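Local coordinates for protein tengpin (Thermoanaerobacter tengcongensis, PDB 2VH4) that probably inhibits serine proteases as a member of the serpin family and can form loop C-sheet polymers, at residues M166-A171 with T337-T342; I26-N31 with I41-A46; E92-L97 with D175-T180; A269-F274 with I324-L329; S9-D14 with L78-Y83. All coordinates share one frame; numbering follows the deposited sequence.

Overall arrangement
Along the chain, contact 5 opens first and encloses contact 2; contacts 3 and 1 then interleave, and contact 4 is nested within the loop that contact 1 closes. Contacts 1 and 3, about 29 Å apart between centres, share strand 164-177 (s3A) of the A sheet: contact 1 holds the inserted reactive loop, 330-342, to it, whereas contact 3 pairs it with 95-106 (s2A). A loop so inserted is not available as bait for a protease, consistent with the latent form. Contact 4, about 14 Å from contact 3, touches it through W178. Contact 2 meets contact 1 where S45 reaches N170 and T337. Contact 5 lies nearer the surface on helix 75-88, its centre about 33 Å from that of contact 4.

Contact 1: residues M166-A171 with T337-T342; sequences MYLINA and TSVDIT
M166 pairs with I341 where strand 164-177 (s3A) runs antiparallel to 330-342, the reactive-centre loop inserted as strand s4A of the serpin A sheet, as in a latent serpin; the loop's other edge bonds to strand 314-326. The M166 carbonyl oxygen accepts from I341 N at 2.9 Å, while the return bond is weak. At Y167 the side chains change face: the ring runs alongside the D340 carboxylate, the planes 40° apart, with Y167 CE2 3.2 Å from D340 OD2. D164 lies close to the same oxygen, so its charge may favour protonation of one of the acids. L168 returns to the M166 face, where a branched apolar side chain suits the cover given by helix 43-54; its CD1 reaches I341 CG1 at 3.7 Å. CG anti to the carbonyl carbon (chi1 -54°) sends this branch toward the partner strand. I169 lays CG1 on the CB of the small S338; in this non-hydrogen-bonded pair the backbones are close, 4.3 Å from I169 CA to S338 CA. N170 and T337 are buried polar residues satisfied beyond the pair, N170 by N101 and S45, T337 by H320 and S45. Their backbones bond twice, T337 N lying 2.9 Å from N170 O.

Contact 2: residues I26-N31 with I41-A46; sequences IELFKN and ISPLSA
L28 pushes one methyl, CD2, tightly between I41 and the first turn of helix 43-54. L28 CD2 sits 3.8 Å from I41 CD1 and 3.7 Å from P43 CA, with A46 CB a little farther at 4.1 Å. CG lies anti to the backbone N of L28 (chi1 -173°), which carries the branched end toward I41 and P43. I41 answers with its long arm: CD1 rests against the helix backbone, 3.6 Å from F29 CA, while CG1 stands at the edge of the F29 ring. Two helices of the serpin core meet here, 15-32 and 43-54, and strand 371-377 packs on F29 and I41 through I374. P43 suits a first helical turn, needing no N-H partner there; S42, the N-cap, accepts at OG a weak bond from S45 N and also bonds I372 O. The far side of helix 15-32 is polar and looser. There K30 NZ and E27 OE2 form a partly exposed salt bridge at 3.0 Å, and K30 also donates to L250 O.

Contact 3: residues E92-L97 with D175-T180; sequences EEKSKL and DAEWET
K96 and D175 are joined by two backbone bonds, K96 N to D175 O at 2.7 Å and D175 N to K96 O at 2.9 Å, in a hydrogen-bonded antiparallel pair. A third runs from E177 N to K94 O at 2.9 Å. The long chains of K94 and E177 also meet: K94 NZ makes a stretched salt bridge of 3.5 Å to E177 OE1, and the K94 methylene CD lies equally near that oxygen. Both suit this partly exposed rim as long charged side chains. K94 has a positive phi (72°) at the third position of the type II turn from E92 to S95, which leads into strand s2A. Packing is light: A176, with only a methyl, sets its CB 3.9 Å from S95 CA, and the K96 and D175 CB atoms lie side by side on the other face. Strand 95-106 (s2A of the serpin A sheet) thus flanks 164-177 (s3A), whose other edge bonds to strand 330-342, A176 to T331, while strand 230-237 lies against S95 through Y230.

Contact 4: residues A269-F274 with I324-L329; sequences ASLPKF and ISVDEL
F274 and V326 lie side by side and point the same way, the valine spread over one face of the ring. V326 CB stands 4.1 Å from the ring centroid, only 13° off the normal, a CH-pi contact, and V326 CG2 comes to 3.6 Å from F274 CZ. I324 takes another side: its CG2 sits in plane at the edge, 3.8 Å from F274 CE1. A chi1 of 55° places F274 CG between backbone N and carbonyl carbon, turning the ring over the neighbouring strand. Apolar groups suit this buried face, which F361 and F232 also cover. Strand 263-281 passes here from sheet C (s2C) into the A sheet (s6A), where it is the antiparallel neighbour of 314-326 (s5A), and F274 pairs with V326 by two backbone bonds. The L271 side chain crosses that of V326 at about a right angle, CD2 against CG1. The extended K273 chain passes V326 O to a salt bridge with both oxygens of E328, K273 NZ lying 3.0 Å from OE1 and 2.9 Å from OE2. Each oxygen uses its syn lone pair, holding the ammonium in the carboxylate's fork, and K184 also pairs with E328 OE2.

Contact 5: residues S9-D14 with L78-Y83; sequences SEKNID and LNKYLY
Y81 has the most surface buried here, on helix 75-88, where the extended segment 9-14 that leads into helix 15-32 of the serpin fold is laid across it. K11 covers one face of its ring: CD stands over the centre, 3.8 Å from the centroid and 11° off the normal, a CH-pi contact. A chi1 of -169° turns the K11 stem away from its own backbone N, straight torsions carry its methylenes along the ring, and the bend at chi4 turns NZ aside. Lysine suits the place, its greasy stem packing on the ring at a partly exposed rim. K80, next in burial, brings CB within 3.6 Å of K11 CB and then leads off, keeping the amines 5.8 Å apart, NZ to NZ; K11 N is bonded to T84. I13 fills in beside the ring edge, CD1 lying 4.0 Å from Y81 CD2, and E10 crosses Y83 near its edge with its carboxylate paired to K88. D14 is the N-cap of helix 15-32 and OD1 accepts from F17 N. D14 OD2 accepts a hydrogen bond from Y81 OH, 2.7 Å away, through its syn lone pair, in the plane of the ring.

Contact 1: residues M166-A171 with T337-T342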
# COMPACT_ATOMS: atom_id res chain seq x y z
N MET A 166 11.09 15.77 8.72
CA MET A 166 11.30 14.35 8.40
C MET A 166 10.32 13.81 7.37
O MET A 166 9.12 14.10 7.42
CB MET A 166 11.25 13.48 9.67
CG MET A 166 11.71 12.03 9.44
SD MET A 166 11.64 10.95 10.87
CE MET A 166 13.12 11.41 11.78
N TYR A 167 10.83 13.00 6.45
CA TYR A 167 9.98 12.18 5.59
C TYR A 167 10.35 10.73 5.80
O TYR A 167 11.52 10.35 5.69
CB TYR A 167 10.15 12.56 4.12
CG TYR A 167 9.65 13.94 3.76
CD1 TYR A 167 10.49 15.04 3.83
CD2 TYR A 167 8.33 14.14 3.36
CE1 TYR A 167 10.04 16.31 3.51
CE2 TYR A 167 7.87 15.40 3.03
CZ TYR A 167 8.73 16.49 3.12
OH TYR A 167 8.28 17.74 2.79
N LEU A 168 9.35 9.92 6.15
CA LEU A 168 9.52 8.48 6.22
C LEU A 168 8.89 7.92 4.95
O LEU A 168 7.70 8.14 4.71
CB LEU A 168 8.86 7.90 7.48
CG LEU A 168 9.27 8.52 8.81
CD1 LEU A 168 8.33 9.66 9.21
CD2 LEU A 168 9.32 7.47 9.90
N ILE A 169 9.69 7.23 4.14
CA ILE A 169 9.24 6.80 2.81
C ILE A 169 9.45 5.31 2.56
O ILE A 169 10.55 4.80 2.73
CB ILE A 169 9.94 7.62 1.69
CG1 ILE A 169 9.76 9.12 1.91
CG2 ILE A 169 9.40 7.21 0.32
CD1 ILE A 169 10.75 9.99 1.15
N ASN A 170 8.39 4.63 2.15
CA ASN A 170 8.50 3.26 1.68
C ASN A 170 8.17 3.16 0.19
O ASN A 170 7.19 3.76 -0.28
CB ASN A 170 7.61 2.32 2.47
CG ASN A 170 7.51 0.94 1.83
OD1 ASN A 170 6.70 0.72 0.94
ND2 ASN A 170 8.36 0.02 2.27
N ALA A 171 8.98 2.38 -0.53
CA ALA A 171 8.72 2.06 -1.92
C ALA A 171 8.59 0.55 -2.14
O ALA A 171 9.24 -0.25 -1.47
CB ALA A 171 9.79 2.63 -2.83
N THR A 337 4.73 5.24 -0.29
CA THR A 337 4.08 5.91 0.83
C THR A 337 5.09 6.84 1.50
O THR A 337 6.11 6.39 2.02
CB THR A 337 3.53 4.91 1.87
OG1 THR A 337 2.73 3.91 1.22
CG2 THR A 337 2.67 5.63 2.91
N SER A 338 4.80 8.14 1.48
CA SER A 338 5.62 9.10 2.22
C SER A 338 4.82 9.70 3.38
O SER A 338 3.68 10.15 3.19
CB SER A 338 6.23 10.17 1.30
OG SER A 338 5.63 11.44 1.48
N VAL A 339 5.42 9.69 4.56
CA VAL A 339 4.83 10.25 5.77
C VAL A 339 5.56 11.56 6.10
O VAL A 339 6.78 11.57 6.27
CB VAL A 339 4.92 9.25 6.95
CG1 VAL A 339 4.34 9.83 8.23
CG2 VAL A 339 4.22 7.94 6.57
N ASP A 340 4.81 12.66 6.18
CA ASP A 340 5.41 13.98 6.33
C ASP A 340 5.28 14.54 7.75
O ASP A 340 4.18 14.83 8.23
CB ASP A 340 4.83 14.96 5.31
CG ASP A 340 5.61 16.27 5.24
OD1 ASP A 340 6.45 16.53 6.13
OD2 ASP A 340 5.38 17.04 4.27
N ILE A 341 6.44 14.69 8.40
CA ILE A 341 6.53 15.21 9.77
C ILE A 341 6.88 16.71 9.76
O ILE A 341 7.95 17.11 9.28
CB ILE A 341 7.58 14.41 10.60
CG1 ILE A 341 7.25 12.91 10.63
CG2 ILE A 341 7.71 14.97 12.01
CD1 ILE A 341 5.91 12.53 11.28
N THR A 342 5.96 17.52 10.29
CA THR A 342 6.09 18.98 10.21
C THR A 342 5.77 19.68 11.52
O THR A 342 5.16 19.10 12.42
CB THR A 342 5.23 19.56 9.06
OG1 THR A 342 5.64 20.90 8.78
CG2 THR A 342 3.76 19.53 9.41

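Contact 2: residues I26-N31 with I41-A46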
# COMPACT_ATOMS: atom_id res chain seq x y z
N ILE A 26 -7.77 -4.72 4.32
CA ILE A 26 -9.15 -4.58 3.84
C ILE A 26 -9.82 -3.32 4.39
O ILE A 26 -10.54 -2.64 3.67
CB ILE A 26 -9.98 -5.88 4.10
CG1 ILE A 26 -9.41 -7.07 3.33
CG2 ILE A 26 -11.46 -5.69 3.75
CD1 ILE A 26 -9.14 -6.81 1.83
N GLU A 27 -9.57 -2.99 5.66
CA GLU A 27 -10.08 -1.75 6.27
C GLU A 27 -9.44 -0.51 5.63
O GLU A 27 -10.12 0.51 5.42
CB GLU A 27 -9.87 -1.73 7.79
CG GLU A 27 -10.63 -2.81 8.57
CD GLU A 27 -12.14 -2.70 8.43
OE1 GLU A 27 -12.72 -1.70 8.91
OE2 GLU A 27 -12.75 -3.62 7.86
N LEU A 28 -8.14 -0.59 5.34
CA LEU A 28 -7.46 0.49 4.62
C LEU A 28 -8.11 0.66 3.25
O LEU A 28 -8.36 1.78 2.83
CB LEU A 28 -5.96 0.21 4.46
CG LEU A 28 -5.09 1.33 3.86
CD1 LEU A 28 -4.88 2.49 4.83
CD2 LEU A 28 -3.76 0.78 3.44
N PHE A 29 -8.38 -0.46 2.59
CA PHE A 29 -9.01 -0.46 1.27
C PHE A 29 -10.39 0.19 1.30
O PHE A 29 -10.64 1.17 0.61
CB PHE A 29 -9.06 -1.88 0.68
CG PHE A 29 -9.72 -1.97 -0.67
CD1 PHE A 29 -9.20 -1.28 -1.77
CD2 PHE A 29 -10.85 -2.76 -0.85
CE1 PHE A 29 -9.82 -1.37 -3.03
CE2 PHE A 29 -11.47 -2.85 -2.11
CZ PHE A 29 -10.95 -2.15 -3.20
N LYS A 30 -11.28 -0.35 2.12
CA LYS A 30 -12.67 0.11 2.10
C LYS A 30 -12.87 1.56 2.58
O LYS A 30 -13.92 2.15 2.32
CB LYS A 30 -13.61 -0.88 2.79
CG LYS A 30 -13.41 -1.09 4.27
CD LYS A 30 -14.07 -2.40 4.67
CE LYS A 30 -14.86 -2.28 5.97
NZ LYS A 30 -15.41 -3.59 6.41
N ASN A 31 -11.86 2.12 3.26
CA ASN A 31 -11.88 3.53 3.63
C ASN A 31 -11.05 4.40 2.68
O ASN A 31 -11.09 5.62 2.77
CB ASN A 31 -11.45 3.71 5.09
CG ASN A 31 -12.48 3.16 6.08
OD1 ASN A 31 -12.27 2.11 6.68
ND2 ASN A 31 -13.59 3.86 6.22
N ILE A 41 -4.24 0.80 -4.10
CA ILE A 41 -3.46 1.00 -2.89
C ILE A 41 -2.55 -0.20 -2.65
O ILE A 41 -2.83 -1.32 -3.11
CB ILE A 41 -4.36 1.30 -1.65
CG1 ILE A 41 -5.20 0.09 -1.25
CG2 ILE A 41 -5.27 2.50 -1.92
CD1 ILE A 41 -5.58 0.09 0.22
N SER A 42 -1.44 0.05 -1.98
CA SER A 42 -0.57 -1.00 -1.50
C SER A 42 -0.55 -0.95 0.03
O SER A 42 0.19 -0.16 0.62
CB SER A 42 0.83 -0.83 -2.07
OG SER A 42 1.72 -1.78 -1.51
N PRO A 43 -1.40 -1.76 0.69
CA PRO A 43 -1.45 -1.83 2.15
C PRO A 43 -0.10 -2.18 2.78
O PRO A 43 0.21 -1.70 3.87
CB PRO A 43 -2.46 -2.95 2.41
CG PRO A 43 -3.34 -2.91 1.24
CD PRO A 43 -2.42 -2.64 0.09
N LEU A 44 0.69 -3.00 2.09
CA LEU A 44 2.03 -3.33 2.54
C LEU A 44 2.90 -2.07 2.64
O LEU A 44 3.56 -1.86 3.66
CB LEU A 44 2.69 -4.37 1.62
CG LEU A 44 4.17 -4.71 1.84
CD1 LEU A 44 4.47 -5.16 3.27
CD2 LEU A 44 4.60 -5.76 0.85
N SER A 45 2.88 -1.26 1.58
CA SER A 45 3.67 -0.04 1.50
C SER A 45 3.30 0.97 2.59
O SER A 45 4.18 1.54 3.24
CB SER A 45 3.55 0.60 0.12
OG SER A 45 4.37 1.76 0.02
N ALA A 46 2.00 1.17 2.79
CA ALA A 46 1.50 2.06 3.83
C ALA A 46 1.78 1.49 5.22
O ALA A 46 2.19 2.23 6.13
CB ALA A 46 0.01 2.34 3.64

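Contact 3: residues E92-L97 with D175-T180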
# COMPACT_ATOMS: atom_id res chain seq x y z
N GLU A 92 12.62 -13.01 -7.71
CA GLU A 92 13.45 -13.67 -8.71
C GLU A 92 12.94 -13.32 -10.10
O GLU A 92 11.90 -12.68 -10.25
CB GLU A 92 13.44 -15.19 -8.50
CG GLU A 92 12.05 -15.82 -8.51
CD GLU A 92 12.07 -17.33 -8.35
OE1 GLU A 92 12.47 -18.04 -9.30
OE2 GLU A 92 11.67 -17.81 -7.27
N GLU A 93 13.68 -13.76 -11.12
CA GLU A 93 13.28 -13.57 -12.51
C GLU A 93 11.82 -13.97 -12.74
O GLU A 93 11.37 -15.02 -12.27
CB GLU A 93 14.20 -14.39 -13.43
CG GLU A 93 14.31 -13.83 -14.84
CD GLU A 93 14.89 -12.42 -14.88
OE1 GLU A 93 14.36 -11.57 -15.63
OE2 GLU A 93 15.88 -12.16 -14.15
N LYS A 94 11.10 -13.12 -13.47
CA LYS A 94 9.68 -13.33 -13.83
C LYS A 94 8.72 -13.17 -12.65
O LYS A 94 7.51 -13.30 -12.81
CB LYS A 94 9.46 -14.71 -14.51
CG LYS A 94 10.27 -14.93 -15.77
CD LYS A 94 9.75 -16.08 -16.62
CE LYS A 94 10.69 -16.32 -17.81
NZ LYS A 94 10.01 -16.83 -19.03
N SER A 95 9.26 -12.89 -11.47
CA SER A 95 8.46 -12.80 -10.25
C SER A 95 9.15 -11.87 -9.25
O SER A 95 9.49 -12.27 -8.14
CB SER A 95 8.25 -14.21 -9.66
OG SER A 95 7.81 -14.15 -8.32
N LYS A 96 9.33 -10.62 -9.66
CA LYS A 96 10.13 -9.65 -8.89
C LYS A 96 9.30 -8.87 -7.88
O LYS A 96 8.23 -8.36 -8.21
CB LYS A 96 10.83 -8.66 -9.82
CG LYS A 96 11.80 -9.27 -10.83
CD LYS A 96 12.50 -8.17 -11.62
CE LYS A 96 13.50 -8.74 -12.59
NZ LYS A 96 13.93 -7.72 -13.57
N LEU A 97 9.81 -8.80 -6.65
CA LEU A 97 9.26 -7.90 -5.64
C LEU A 97 10.40 -7.34 -4.81
O LEU A 97 11.16 -8.10 -4.20
CB LEU A 97 8.25 -8.60 -4.72
CG LEU A 97 7.48 -7.70 -3.74
CD1 LEU A 97 6.31 -6.99 -4.42
CD2 LEU A 97 6.98 -8.48 -2.55
N ASP A 175 7.13 -6.78 -10.44
CA ASP A 175 7.28 -7.07 -11.88
C ASP A 175 7.26 -8.59 -12.07
O ASP A 175 8.23 -9.28 -11.75
CB ASP A 175 8.60 -6.47 -12.40
CG ASP A 175 8.73 -6.54 -13.93
OD1 ASP A 175 7.95 -7.25 -14.61
OD2 ASP A 175 9.65 -5.88 -14.46
N ALA A 176 6.14 -9.10 -12.57
CA ALA A 176 5.97 -10.53 -12.76
C ALA A 176 5.26 -10.90 -14.05
O ALA A 176 4.43 -10.14 -14.57
CB ALA A 176 5.24 -11.14 -11.56
N GLU A 177 5.60 -12.08 -14.57
CA GLU A 177 4.94 -12.64 -15.74
C GLU A 177 3.83 -13.59 -15.31
O GLU A 177 3.94 -14.25 -14.26
CB GLU A 177 5.94 -13.42 -16.60
CG GLU A 177 6.96 -12.55 -17.32
CD GLU A 177 7.78 -13.31 -18.36
OE1 GLU A 177 7.43 -14.47 -18.68
OE2 GLU A 177 8.77 -12.74 -18.86
N TRP A 178 2.78 -13.66 -16.11
CA TRP A 178 1.77 -14.70 -15.96
C TRP A 178 2.43 -16.06 -16.11
O TRP A 178 3.37 -16.22 -16.90
CB TRP A 178 0.68 -14.59 -17.03
CG TRP A 178 -0.14 -13.35 -16.97
CD1 TRP A 178 -0.31 -12.43 -17.96
CD2 TRP A 178 -0.90 -12.88 -15.85
NE1 TRP A 178 -1.14 -11.42 -17.54
CE2 TRP A 178 -1.52 -11.67 -16.24
CE3 TRP A 178 -1.13 -13.37 -14.55
CZ2 TRP A 178 -2.34 -10.93 -15.39
CZ3 TRP A 178 -1.95 -12.63 -13.70
CH2 TRP A 178 -2.55 -11.43 -14.12
N GLU A 179 1.93 -17.03 -15.34
CA GLU A 179 2.29 -18.42 -15.55
C GLU A 179 1.90 -18.83 -16.98
O GLU A 179 2.67 -19.50 -17.67
CB GLU A 179 1.55 -19.30 -14.54
CG GLU A 179 1.81 -20.79 -14.67
CD GLU A 179 2.88 -21.25 -13.72
OE1 GLU A 179 4.08 -21.03 -14.00
OE2 GLU A 179 2.50 -21.82 -12.68
N THR A 180 0.71 -18.41 -17.40
CA THR A 180 0.23 -18.64 -18.76
C THR A 180 -0.16 -17.29 -19.36
O THR A 180 -1.19 -16.72 -19.02
CB THR A 180 -0.99 -19.60 -18.80
OG1 THR A 180 -0.70 -20.79 -18.06
CG2 THR A 180 -1.36 -19.97 -20.24

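Contact 4: residues A269-F274 with I324-L329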
# COMPACT_ATOMS: atom_id res chain seq x y z
N ALA A 269 -12.46 -16.96 -17.76
CA ALA A 269 -12.21 -15.68 -17.10
C ALA A 269 -11.95 -14.55 -18.10
O ALA A 269 -11.22 -14.73 -19.08
CB ALA A 269 -11.04 -15.82 -16.14
N SER A 270 -12.54 -13.39 -17.84
CA SER A 270 -12.30 -12.18 -18.63
C SER A 270 -11.60 -11.14 -17.77
O SER A 270 -12.17 -10.65 -16.80
CB SER A 270 -13.61 -11.59 -19.16
OG SER A 270 -14.42 -12.59 -19.75
N LEU A 271 -10.36 -10.81 -18.14
CA LEU A 271 -9.58 -9.84 -17.39
C LEU A 271 -9.31 -8.58 -18.21
O LEU A 271 -8.64 -8.64 -19.25
CB LEU A 271 -8.26 -10.48 -16.92
CG LEU A 271 -7.13 -9.64 -16.29
CD1 LEU A 271 -7.62 -8.67 -15.23
CD2 LEU A 271 -6.06 -10.56 -15.71
N PRO A 272 -9.84 -7.42 -17.76
CA PRO A 272 -9.59 -6.16 -18.44
C PRO A 272 -8.11 -5.78 -18.41
O PRO A 272 -7.44 -5.95 -17.38
CB PRO A 272 -10.41 -5.15 -17.63
CG PRO A 272 -10.55 -5.76 -16.29
CD PRO A 272 -10.71 -7.23 -16.58
N LYS A 273 -7.62 -5.28 -19.53
CA LYS A 273 -6.29 -4.73 -19.64
C LYS A 273 -6.38 -3.30 -19.12
O LYS A 273 -7.28 -2.56 -19.51
CB LYS A 273 -5.84 -4.77 -21.10
CG LYS A 273 -4.40 -4.38 -21.38
CD LYS A 273 -4.03 -4.75 -22.81
CE LYS A 273 -2.67 -4.20 -23.20
NZ LYS A 273 -2.31 -4.61 -24.58
N PHE A 274 -5.47 -2.91 -18.23
CA PHE A 274 -5.47 -1.55 -17.68
C PHE A 274 -4.10 -1.07 -17.25
O PHE A 274 -3.24 -1.85 -16.83
CB PHE A 274 -6.49 -1.38 -16.55
CG PHE A 274 -6.34 -2.36 -15.41
CD1 PHE A 274 -5.47 -2.09 -14.35
CD2 PHE A 274 -7.09 -3.53 -15.37
CE1 PHE A 274 -5.35 -2.98 -13.28
CE2 PHE A 274 -6.97 -4.43 -14.31
CZ PHE A 274 -6.10 -4.15 -13.26
N ILE A 324 0.00 0.79 -11.90
CA ILE A 324 -0.15 -0.61 -12.31
C ILE A 324 -0.34 -0.73 -13.82
O ILE A 324 -0.93 0.14 -14.45
CB ILE A 324 -1.30 -1.31 -11.53
CG1 ILE A 324 -1.29 -2.83 -11.80
CG2 ILE A 324 -2.67 -0.65 -11.83
CD1 ILE A 324 -2.10 -3.64 -10.80
N SER A 325 0.18 -1.81 -14.40
CA SER A 325 -0.10 -2.16 -15.79
C SER A 325 -0.36 -3.65 -15.90
O SER A 325 0.54 -4.47 -15.71
CB SER A 325 1.06 -1.77 -16.70
OG SER A 325 0.70 -1.90 -18.07
N VAL A 326 -1.61 -4.00 -16.19
CA VAL A 326 -1.99 -5.38 -16.41
C VAL A 326 -2.20 -5.60 -17.91
O VAL A 326 -3.09 -5.00 -18.51
CB VAL A 326 -3.27 -5.78 -15.61
CG1 VAL A 326 -3.75 -7.16 -16.01
CG2 VAL A 326 -2.99 -5.73 -14.10
N ASP A 327 -1.36 -6.44 -18.50
CA ASP A 327 -1.41 -6.73 -19.91
C ASP A 327 -1.31 -8.24 -20.16
O ASP A 327 -1.53 -9.04 -19.25
CB ASP A 327 -0.28 -5.98 -20.63
CG ASP A 327 1.11 -6.51 -20.29
OD1 ASP A 327 1.27 -7.25 -19.30
OD2 ASP A 327 2.05 -6.17 -21.03
N GLU A 328 -0.98 -8.60 -21.40
CA GLU A 328 -0.96 -9.98 -21.87
C GLU A 328 0.17 -10.81 -21.27
O GLU A 328 0.07 -12.04 -21.20
CB GLU A 328 -0.86 -10.01 -23.39
CG GLU A 328 -2.09 -9.45 -24.10
CD GLU A 328 -2.07 -7.94 -24.28
OE1 GLU A 328 -1.17 -7.26 -23.74
OE2 GLU A 328 -2.97 -7.43 -24.97
N LEU A 329 1.23 -10.14 -20.84
CA LEU A 329 2.43 -10.83 -20.41
C LEU A 329 2.55 -10.93 -18.89
O LEU A 329 3.16 -11.86 -18.38
CB LEU A 329 3.67 -10.15 -21.01
CG LEU A 329 3.62 -10.12 -22.54
CD1 LEU A 329 4.30 -8.88 -23.10
CD2 LEU A 329 4.21 -11.41 -23.14

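Contact 5: residues S9-D14 with L78-Y83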
# COMPACT_ATOMS: atom_id res chain seq x y z
N SER A 9 16.41 -10.56 15.67
CA SER A 9 15.75 -11.87 15.64
C SER A 9 14.54 -11.85 14.71
O SER A 9 13.81 -10.86 14.64
CB SER A 9 15.33 -12.30 17.04
OG SER A 9 16.44 -12.63 17.85
N GLU A 10 14.33 -12.96 14.00
CA GLU A 10 13.12 -13.15 13.21
C GLU A 10 11.94 -13.48 14.11
O GLU A 10 12.12 -14.01 15.21
CB GLU A 10 13.32 -14.27 12.18
CG GLU A 10 14.21 -13.90 11.00
CD GLU A 10 14.43 -15.05 10.02
OE1 GLU A 10 13.58 -15.97 9.96
OE2 GLU A 10 15.46 -15.04 9.32
N LYS A 11 10.74 -13.16 13.64
CA LYS A 11 9.52 -13.66 14.24
C LYS A 11 8.73 -14.31 13.12
O LYS A 11 8.22 -13.61 12.23
CB LYS A 11 8.73 -12.54 14.91
CG LYS A 11 7.57 -13.02 15.78
CD LYS A 11 6.89 -11.86 16.53
CE LYS A 11 5.92 -12.36 17.61
NZ LYS A 11 6.60 -13.10 18.73
N ASN A 12 8.65 -15.63 13.15
CA ASN A 12 7.98 -16.40 12.11
C ASN A 12 6.58 -15.86 11.83
O ASN A 12 5.81 -15.59 12.76
CB ASN A 12 7.90 -17.88 12.48
CG ASN A 12 9.23 -18.60 12.31
OD1 ASN A 12 10.22 -18.01 11.87
ND2 ASN A 12 9.25 -19.88 12.65
N ILE A 13 6.27 -15.70 10.55
CA ILE A 13 4.93 -15.30 10.12
C ILE A 13 3.91 -16.37 10.53
O ILE A 13 4.16 -17.57 10.39
CB ILE A 13 4.89 -14.99 8.59
CG1 ILE A 13 5.91 -13.89 8.23
CG2 ILE A 13 3.48 -14.60 8.14
CD1 ILE A 13 5.84 -12.61 9.10
N ASP A 14 2.79 -15.92 11.08
CA ASP A 14 1.81 -16.81 11.69
C ASP A 14 0.39 -16.30 11.44
O ASP A 14 0.20 -15.26 10.81
CB ASP A 14 2.09 -16.93 13.19
CG ASP A 14 2.28 -15.57 13.86
OD1 ASP A 14 1.88 -14.54 13.27
OD2 ASP A 14 2.84 -15.54 14.99
N LEU A 78 5.51 -5.98 15.85
CA LEU A 78 5.27 -5.56 14.46
C LEU A 78 6.59 -5.32 13.73
O LEU A 78 6.73 -5.67 12.56
CB LEU A 78 4.35 -4.34 14.39
CG LEU A 78 3.80 -3.96 13.01
CD1 LEU A 78 2.85 -5.03 12.48
CD2 LEU A 78 3.12 -2.60 13.02
N ASN A 79 7.56 -4.74 14.44
CA ASN A 79 8.93 -4.57 13.95
C ASN A 79 9.54 -5.91 13.52
O ASN A 79 10.09 -6.03 12.42
CB ASN A 79 9.83 -3.93 15.02
CG ASN A 79 9.58 -2.43 15.19
OD1 ASN A 79 8.87 -1.79 14.41
ND2 ASN A 79 10.17 -1.86 16.23
N LYS A 80 9.45 -6.91 14.40
CA LYS A 80 9.99 -8.25 14.14
C LYS A 80 9.27 -8.90 12.96
O LYS A 80 9.91 -9.43 12.05
CB LYS A 80 9.88 -9.14 15.39
CG LYS A 80 10.75 -8.69 16.57
CD LYS A 80 10.35 -9.39 17.87
CE LYS A 80 11.02 -8.71 19.06
NZ LYS A 80 10.48 -9.16 20.37
N TYR A 81 7.94 -8.83 12.98
CA TYR A 81 7.08 -9.42 11.96
C TYR A 81 7.36 -8.86 10.56
O TYR A 81 7.46 -9.62 9.59
CB TYR A 81 5.61 -9.15 12.29
CG TYR A 81 4.91 -10.17 13.16
CD1 TYR A 81 4.17 -9.77 14.27
CD2 TYR A 81 4.95 -11.53 12.86
CE1 TYR A 81 3.50 -10.69 15.07
CE2 TYR A 81 4.29 -12.46 13.66
CZ TYR A 81 3.56 -12.03 14.75
OH TYR A 81 2.89 -12.93 15.55
N LEU A 82 7.47 -7.54 10.46
CA LEU A 82 7.68 -6.89 9.16
C LEU A 82 9.09 -7.11 8.61
O LEU A 82 9.26 -7.31 7.40
CB LEU A 82 7.33 -5.41 9.22
CG LEU A 82 5.84 -5.10 9.36
CD1 LEU A 82 5.62 -3.60 9.48
CD2 LEU A 82 5.01 -5.67 8.19
N TYR A 83 10.09 -7.08 9.50
CA TYR A 83 11.46 -7.47 9.14
C TYR A 83 11.46 -8.86 8.50
O TYR A 83 11.93 -9.03 7.38
CB TYR A 83 12.37 -7.44 10.37
CG TYR A 83 13.72 -8.09 10.15
CD1 TYR A 83 14.77 -7.38 9.55
CD2 TYR A 83 13.95 -9.40 10.54
CE1 TYR A 83 16.01 -7.97 9.34
CE2 TYR A 83 15.19 -10.01 10.33
CZ TYR A 83 16.21 -9.28 9.74
OH TYR A 83 17.43 -9.87 9.54